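Local structure of ionotropic glutamate receptor bacterial homologue (Nostoc punctiforme, 2PYY) at residues Phe79-Met93 with Ile176-Leu190. The protein binds L-glutamate as the ligand-binding core of a bacterial ionotropic glutamate receptor homologue, and probably helps to gate the channel of the full receptor. Residues are numbered along the deposited sequence; the frame is centred on the assembly and turned at random.
Sequences FDFSLPIFASGLQIM and IVGSILREESYGIIL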
loop_
_atom_site.group_PDB
_atom_site.type_symbol
_atom_site.label_atom_id
_atom_site.label_comp_id
_atom_site.label_asym_id
_atom_site.label_seq_id
_atom_site.Cartn_x
_atom_site.Cartn_y
_atom_site.Cartn_z
ATOM N N PHE B 79 -5.064 10.388 4.244
ATOM C CA PHE B 79 -4.870 11.317 3.141
ATOM C C PHE B 79 -5.759 10.974 1.952
ATOM O O PHE B 79 -6.380 9.917 1.920
ATOM C CB PHE B 79 -3.389 11.331 2.735
ATOM C CG PHE B 79 -2.459 11.670 3.874
ATOM C CD1 PHE B 79 -1.990 10.674 4.729
ATOM C CD2 PHE B 79 -2.125 12.996 4.139
ATOM C CE1 PHE B 79 -1.207 10.996 5.838
ATOM C CE2 PHE B 79 -1.345 13.329 5.242
ATOM C CZ PHE B 79 -0.887 12.324 6.095
ATOM N N ASP B 80 -5.841 11.890 0.998
ATOM C CA ASP B 80 -6.668 11.686 -0.182
ATOM C C ASP B 80 -5.772 11.491 -1.411
ATOM O O ASP B 80 -4.631 11.952 -1.436
ATOM C CB ASP B 80 -7.585 12.892 -0.395
ATOM C CG ASP B 80 -9.047 12.500 -0.526
ATOM O OD1 ASP B 80 -9.314 11.316 -0.814
ATOM O OD2 ASP B 80 -9.921 13.380 -0.363
ATOM N N PHE B 81 -6.300 10.807 -2.418
ATOM C CA PHE B 81 -5.567 10.558 -3.645
ATOM C C PHE B 81 -6.412 10.900 -4.866
ATOM O O PHE B 81 -7.633 10.794 -4.830
ATOM C CB PHE B 81 -5.162 9.083 -3.751
ATOM C CG PHE B 81 -3.914 8.730 -2.997
ATOM C CD1 PHE B 81 -3.987 8.118 -1.754
ATOM C CD2 PHE B 81 -2.664 9.015 -3.528
ATOM C CE1 PHE B 81 -2.827 7.791 -1.045
ATOM C CE2 PHE B 81 -1.496 8.695 -2.830
ATOM C CZ PHE B 81 -1.582 8.084 -1.587
ATOM N N SER B 82 -5.749 11.329 -5.933
ATOM C CA SER B 82 -6.435 11.619 -7.172
ATOM C C SER B 82 -6.577 10.239 -7.793
ATOM O O SER B 82 -6.205 9.229 -7.180
ATOM C CB SER B 82 -5.551 12.421 -8.098
ATOM O OG SER B 82 -4.490 11.597 -8.560
ATOM N N LEU B 83 -7.102 10.204 -9.010
ATOM C CA LEU B 83 -7.218 8.960 -9.749
ATOM C C LEU B 83 -5.783 8.539 -10.012
ATOM O O LEU B 83 -4.894 9.375 -10.049
ATOM C CB LEU B 83 -7.911 9.222 -11.083
ATOM C CG LEU B 83 -9.399 9.505 -10.941
ATOM C CD1 LEU B 83 -9.984 10.073 -12.248
ATOM C CD2 LEU B 83 -10.083 8.220 -10.544
ATOM N N PRO B 84 -5.535 7.242 -10.197
ATOM C CA PRO B 84 -4.170 6.773 -10.463
ATOM C C PRO B 84 -3.544 7.463 -11.677
ATOM O O PRO B 84 -4.226 7.722 -12.671
ATOM C CB PRO B 84 -4.352 5.266 -10.675
ATOM C CG PRO B 84 -5.800 5.131 -11.086
ATOM C CD PRO B 84 -6.494 6.127 -10.192
ATOM N N ILE B 85 -2.253 7.779 -11.594
ATOM C CA ILE B 85 -1.578 8.431 -12.719
ATOM C C ILE B 85 -0.657 7.457 -13.426
ATOM O O ILE B 85 -0.085 7.782 -14.468
ATOM C CB ILE B 85 -0.682 9.608 -12.283
ATOM C CG1 ILE B 85 0.371 9.094 -11.289
ATOM C CG2 ILE B 85 -1.530 10.723 -11.725
ATOM C CD1 ILE B 85 1.372 10.112 -10.850
ATOM N N PHE B 86 -0.505 6.271 -12.846
ATOM C CA PHE B 86 0.396 5.261 -13.394
ATOM C C PHE B 86 0.159 3.889 -12.760
ATOM O O PHE B 86 -0.242 3.798 -11.600
ATOM C CB PHE B 86 1.841 5.688 -13.117
ATOM C CG PHE B 86 2.858 5.024 -14.001
ATOM C CD1 PHE B 86 3.248 5.616 -15.200
ATOM C CD2 PHE B 86 3.441 3.820 -13.631
ATOM C CE1 PHE B 86 4.218 5.017 -16.018
ATOM C CE2 PHE B 86 4.408 3.209 -14.436
ATOM C CZ PHE B 86 4.797 3.813 -15.633
ATOM N N ALA B 87 0.417 2.830 -13.521
ATOM C CA ALA B 87 0.276 1.458 -13.035
ATOM C C ALA B 87 1.692 0.938 -12.810
ATOM O O ALA B 87 2.495 0.873 -13.744
ATOM C CB ALA B 87 -0.445 0.592 -14.084
ATOM N N SER B 88 2.008 0.569 -11.573
ATOM C CA SER B 88 3.355 0.087 -11.234
ATOM C C SER B 88 3.307 -1.105 -10.268
ATOM O O SER B 88 2.269 -1.734 -10.112
ATOM C CB SER B 88 4.158 1.235 -10.605
ATOM O OG SER B 88 5.495 0.863 -10.323
ATOM N N GLY B 89 4.437 -1.417 -9.639
ATOM C CA GLY B 89 4.459 -2.522 -8.700
ATOM C C GLY B 89 5.858 -2.870 -8.240
ATOM O O GLY B 89 6.844 -2.399 -8.806
ATOM N N LEU B 90 5.955 -3.707 -7.214
ATOM C CA LEU B 90 7.255 -4.108 -6.691
ATOM C C LEU B 90 7.823 -5.258 -7.496
ATOM O O LEU B 90 7.084 -6.117 -7.980
ATOM C CB LEU B 90 7.120 -4.530 -5.232
ATOM C CG LEU B 90 6.407 -3.537 -4.315
ATOM C CD1 LEU B 90 6.258 -4.137 -2.925
ATOM C CD2 LEU B 90 7.183 -2.233 -4.271
ATOM N N GLN B 91 9.141 -5.275 -7.638
ATOM C CA GLN B 91 9.801 -6.340 -8.370
ATOM C C GLN B 91 11.165 -6.602 -7.748
ATOM O O GLN B 91 11.703 -5.757 -7.034
ATOM C CB GLN B 91 9.947 -5.953 -9.841
ATOM C CG GLN B 91 10.295 -7.116 -10.756
ATOM C CD GLN B 91 9.744 -6.925 -12.154
ATOM O OE1 GLN B 91 9.907 -5.861 -12.752
ATOM N NE2 GLN B 91 9.086 -7.958 -12.688
ATOM N N ILE B 92 11.716 -7.778 -8.027
ATOM C CA ILE B 92 13.006 -8.168 -7.482
ATOM C C ILE B 92 14.155 -7.904 -8.457
ATOM O O ILE B 92 13.996 -8.037 -9.673
ATOM C CB ILE B 92 13.012 -9.678 -7.107
ATOM C CG1 ILE B 92 11.820 -10.006 -6.201
ATOM C CG2 ILE B 92 14.304 -10.029 -6.402
ATOM C CD1 ILE B 92 11.670 -11.488 -5.877
ATOM N N MET B 93 15.306 -7.516 -7.907
ATOM C CA MET B 93 16.515 -7.253 -8.685
ATOM C C MET B 93 17.721 -7.803 -7.923
ATOM O O MET B 93 17.893 -7.521 -6.737
ATOM C CB MET B 93 16.704 -5.748 -8.914
ATOM C CG MET B 93 17.990 -5.400 -9.652
ATOM S SD MET B 93 18.174 -3.640 -10.060
ATOM C CE MET B 93 18.772 -2.970 -8.446
ATOM N N ILE B 176 16.945 -8.040 -13.350
ATOM C CA ILE B 176 15.606 -8.049 -12.765
ATOM C C ILE B 176 15.030 -9.447 -12.935
ATOM O O ILE B 176 15.094 -10.019 -14.022
ATOM C CB ILE B 176 14.678 -7.033 -13.468
ATOM C CG1 ILE B 176 15.190 -5.615 -13.221
ATOM C CG2 ILE B 176 13.241 -7.191 -12.965
ATOM C CD1 ILE B 176 14.380 -4.535 -13.896
ATOM N N VAL B 177 14.457 -9.992 -11.864
ATOM C CA VAL B 177 13.912 -11.341 -11.909
ATOM C C VAL B 177 12.490 -11.477 -11.379
ATOM O O VAL B 177 12.023 -10.669 -10.570
ATOM C CB VAL B 177 14.811 -12.322 -11.117
ATOM C CG1 VAL B 177 14.381 -13.759 -11.387
ATOM C CG2 VAL B 177 16.271 -12.122 -11.508
ATOM N N GLY B 178 11.810 -12.519 -11.850
ATOM C CA GLY B 178 10.451 -12.791 -11.427
ATOM C C GLY B 178 9.438 -11.778 -11.914
ATOM O O GLY B 178 9.781 -10.797 -12.573
ATOM N N SER B 179 8.177 -12.029 -11.590
ATOM C CA SER B 179 7.091 -11.138 -11.977
ATOM C C SER B 179 6.868 -10.109 -10.878
ATOM O O SER B 179 7.588 -10.088 -9.877
ATOM C CB SER B 179 5.818 -11.949 -12.206
ATOM O OG SER B 179 5.611 -12.899 -11.169
ATOM N N ILE B 180 5.873 -9.252 -11.061
ATOM C CA ILE B 180 5.575 -8.235 -10.065
ATOM C C ILE B 180 5.084 -8.918 -8.793
ATOM O O ILE B 180 4.162 -9.731 -8.836
ATOM C CB ILE B 180 4.487 -7.264 -10.572
ATOM C CG1 ILE B 180 4.824 -6.807 -11.998
ATOM C CG2 ILE B 180 4.383 -6.070 -9.638
ATOM C CD1 ILE B 180 6.197 -6.184 -12.145
ATOM N N LEU B 181 5.711 -8.584 -7.670
ATOM C CA LEU B 181 5.371 -9.157 -6.370
ATOM C C LEU B 181 4.012 -8.661 -5.899
ATOM O O LEU B 181 3.235 -9.406 -5.304
ATOM C CB LEU B 181 6.438 -8.768 -5.346
ATOM C CG LEU B 181 7.885 -8.907 -5.818
ATOM C CD1 LEU B 181 8.830 -8.349 -4.763
ATOM C CD2 LEU B 181 8.194 -10.360 -6.097
ATOM N N ARG B 182 3.742 -7.387 -6.152
ATOM C CA ARG B 182 2.481 -6.773 -5.775
ATOM C C ARG B 182 2.267 -5.556 -6.677
ATOM O O ARG B 182 3.191 -4.771 -6.915
ATOM C CB ARG B 182 2.489 -6.337 -4.296
ATOM C CG ARG B 182 1.127 -5.805 -3.818
ATOM C CD ARG B 182 0.996 -5.618 -2.294
ATOM N NE ARG B 182 1.711 -4.444 -1.773
ATOM C CZ ARG B 182 1.586 -3.965 -0.531
ATOM N NH1 ARG B 182 0.770 -4.550 0.336
ATOM N NH2 ARG B 182 2.287 -2.900 -0.152
ATOM N N GLU B 183 1.049 -5.416 -7.186
ATOM C CA GLU B 183 0.712 -4.299 -8.053
ATOM C C GLU B 183 0.255 -3.091 -7.267
ATOM O O GLU B 183 -0.608 -3.191 -6.395
ATOM C CB GLU B 183 -0.390 -4.692 -9.029
ATOM C CG GLU B 183 0.071 -5.600 -10.147
ATOM C CD GLU B 183 -1.051 -5.981 -11.091
ATOM O OE1 GLU B 183 -0.744 -6.538 -12.169
ATOM O OE2 GLU B 183 -2.237 -5.730 -10.755
ATOM N N GLU B 184 0.834 -1.942 -7.587
ATOM C CA GLU B 184 0.469 -0.700 -6.916
ATOM C C GLU B 184 0.307 0.368 -7.982
ATOM O O GLU B 184 0.962 0.327 -9.018
ATOM C CB GLU B 184 1.574 -0.256 -5.947
ATOM C CG GLU B 184 2.111 -1.339 -5.015
ATOM C CD GLU B 184 3.033 -0.797 -3.927
ATOM O OE1 GLU B 184 3.988 -0.032 -4.247
ATOM O OE2 GLU B 184 2.809 -1.157 -2.745
ATOM N N SER B 185 -0.576 1.320 -7.741
ATOM C CA SER B 185 -0.741 2.386 -8.700
ATOM C C SER B 185 -0.247 3.647 -8.003
ATOM O O SER B 185 -0.235 3.725 -6.764
ATOM C CB SER B 185 -2.210 2.517 -9.125
ATOM O OG SER B 185 -2.959 3.253 -8.181
ATOM N N TYR B 186 0.212 4.612 -8.793
ATOM C CA TYR B 186 0.690 5.878 -8.243
ATOM C C TYR B 186 -0.396 6.908 -8.414
ATOM O O TYR B 186 -1.150 6.862 -9.387
ATOM C CB TYR B 186 1.914 6.407 -8.983
ATOM C CG TYR B 186 3.105 5.501 -8.984
ATOM C CD1 TYR B 186 3.362 4.631 -7.919
ATOM C CD2 TYR B 186 4.011 5.541 -10.041
ATOM C CE1 TYR B 186 4.499 3.824 -7.915
ATOM C CE2 TYR B 186 5.145 4.744 -10.046
ATOM C CZ TYR B 186 5.382 3.891 -8.983
ATOM O OH TYR B 186 6.514 3.114 -9.012
ATOM N N GLY B 187 -0.438 7.866 -7.494
ATOM C CA GLY B 187 -1.430 8.916 -7.567
ATOM C C GLY B 187 -0.838 10.184 -6.987
ATOM O O GLY B 187 0.301 10.176 -6.497
ATOM N N ILE B 188 -1.584 11.278 -7.084
ATOM C CA ILE B 188 -1.159 12.558 -6.524
ATOM C C ILE B 188 -1.754 12.491 -5.117
ATOM O O ILE B 188 -2.934 12.149 -4.954
ATOM C CB ILE B 188 -1.746 13.747 -7.355
ATOM C CG1 ILE B 188 -1.030 13.806 -8.715
ATOM C CG2 ILE B 188 -1.563 15.081 -6.613
ATOM C CD1 ILE B 188 -1.693 14.732 -9.773
ATOM N N ILE B 189 -0.936 12.741 -4.096
ATOM C CA ILE B 189 -1.437 12.676 -2.725
ATOM C C ILE B 189 -1.868 14.079 -2.322
ATOM O O ILE B 189 -1.173 15.055 -2.609
ATOM C CB ILE B 189 -0.345 12.096 -1.758
ATOM C CG1 ILE B 189 -0.964 11.724 -0.407
ATOM C CG2 ILE B 189 0.806 13.093 -1.604
ATOM C CD1 ILE B 189 -0.105 10.773 0.420
ATOM N N LEU B 190 -3.020 14.159 -1.664
ATOM C CA LEU B 190 -3.599 15.429 -1.258
ATOM C C LEU B 190 -4.119 15.334 0.159
ATOM O O LEU B 190 -4.341 14.236 0.669
ATOM C CB LEU B 190 -4.794 15.744 -2.165
ATOM C CG LEU B 190 -4.586 15.609 -3.663
ATOM C CD1 LEU B 190 -5.772 14.910 -4.307
ATOM C CD2 LEU B 190 -4.363 16.978 -4.244
HETATM O O HOH W 1 10.045 -10.208 -8.932
#
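With OG anti to the backbone N (chi1 -177°), S88 reaches Y186 OH, to which it donates at 2.8 Å. CG of Y186 is anti to its own carbonyl carbon (chi1 -59°). This torsion and the strand pairing bring one face of the Y186 ring against S88 CB, 3.3 Å from Y186 CZ. Y186 OH also bonds D158, so the phenol end is held from two residues, and the Y186 side chain touches the bound glutamate. F86 lies alongside Y186 and points the same way. Their planes are 18° apart but slid, and the rings barely overlap. I85 N and Y186 N bond to Y186 O and F86 O respectively, with I85 and F86 both opposite Y186: a classic beta bulge. The segments include the paired antiparallel strands, 86-93 with 183-186, that run between the two lobes of the periplasmic-binding-protein fold, with the ligand in the cleft between. A second, short ladder pairs D80 with L190 and F81 with I189. There I189 CG1 sits over the F81 ring face, 4.2 Å from its centroid. S82 OG accepts from I188 N at 3.3 Å and donates to L83 O. Near the other end, I92 CG1 packs against L181 CD2 at 3.6 Å. A water there accepts from I92 N and donates to V177 O and S179 O. Beside it, Q91 NE2 makes a weak bond to G178 O.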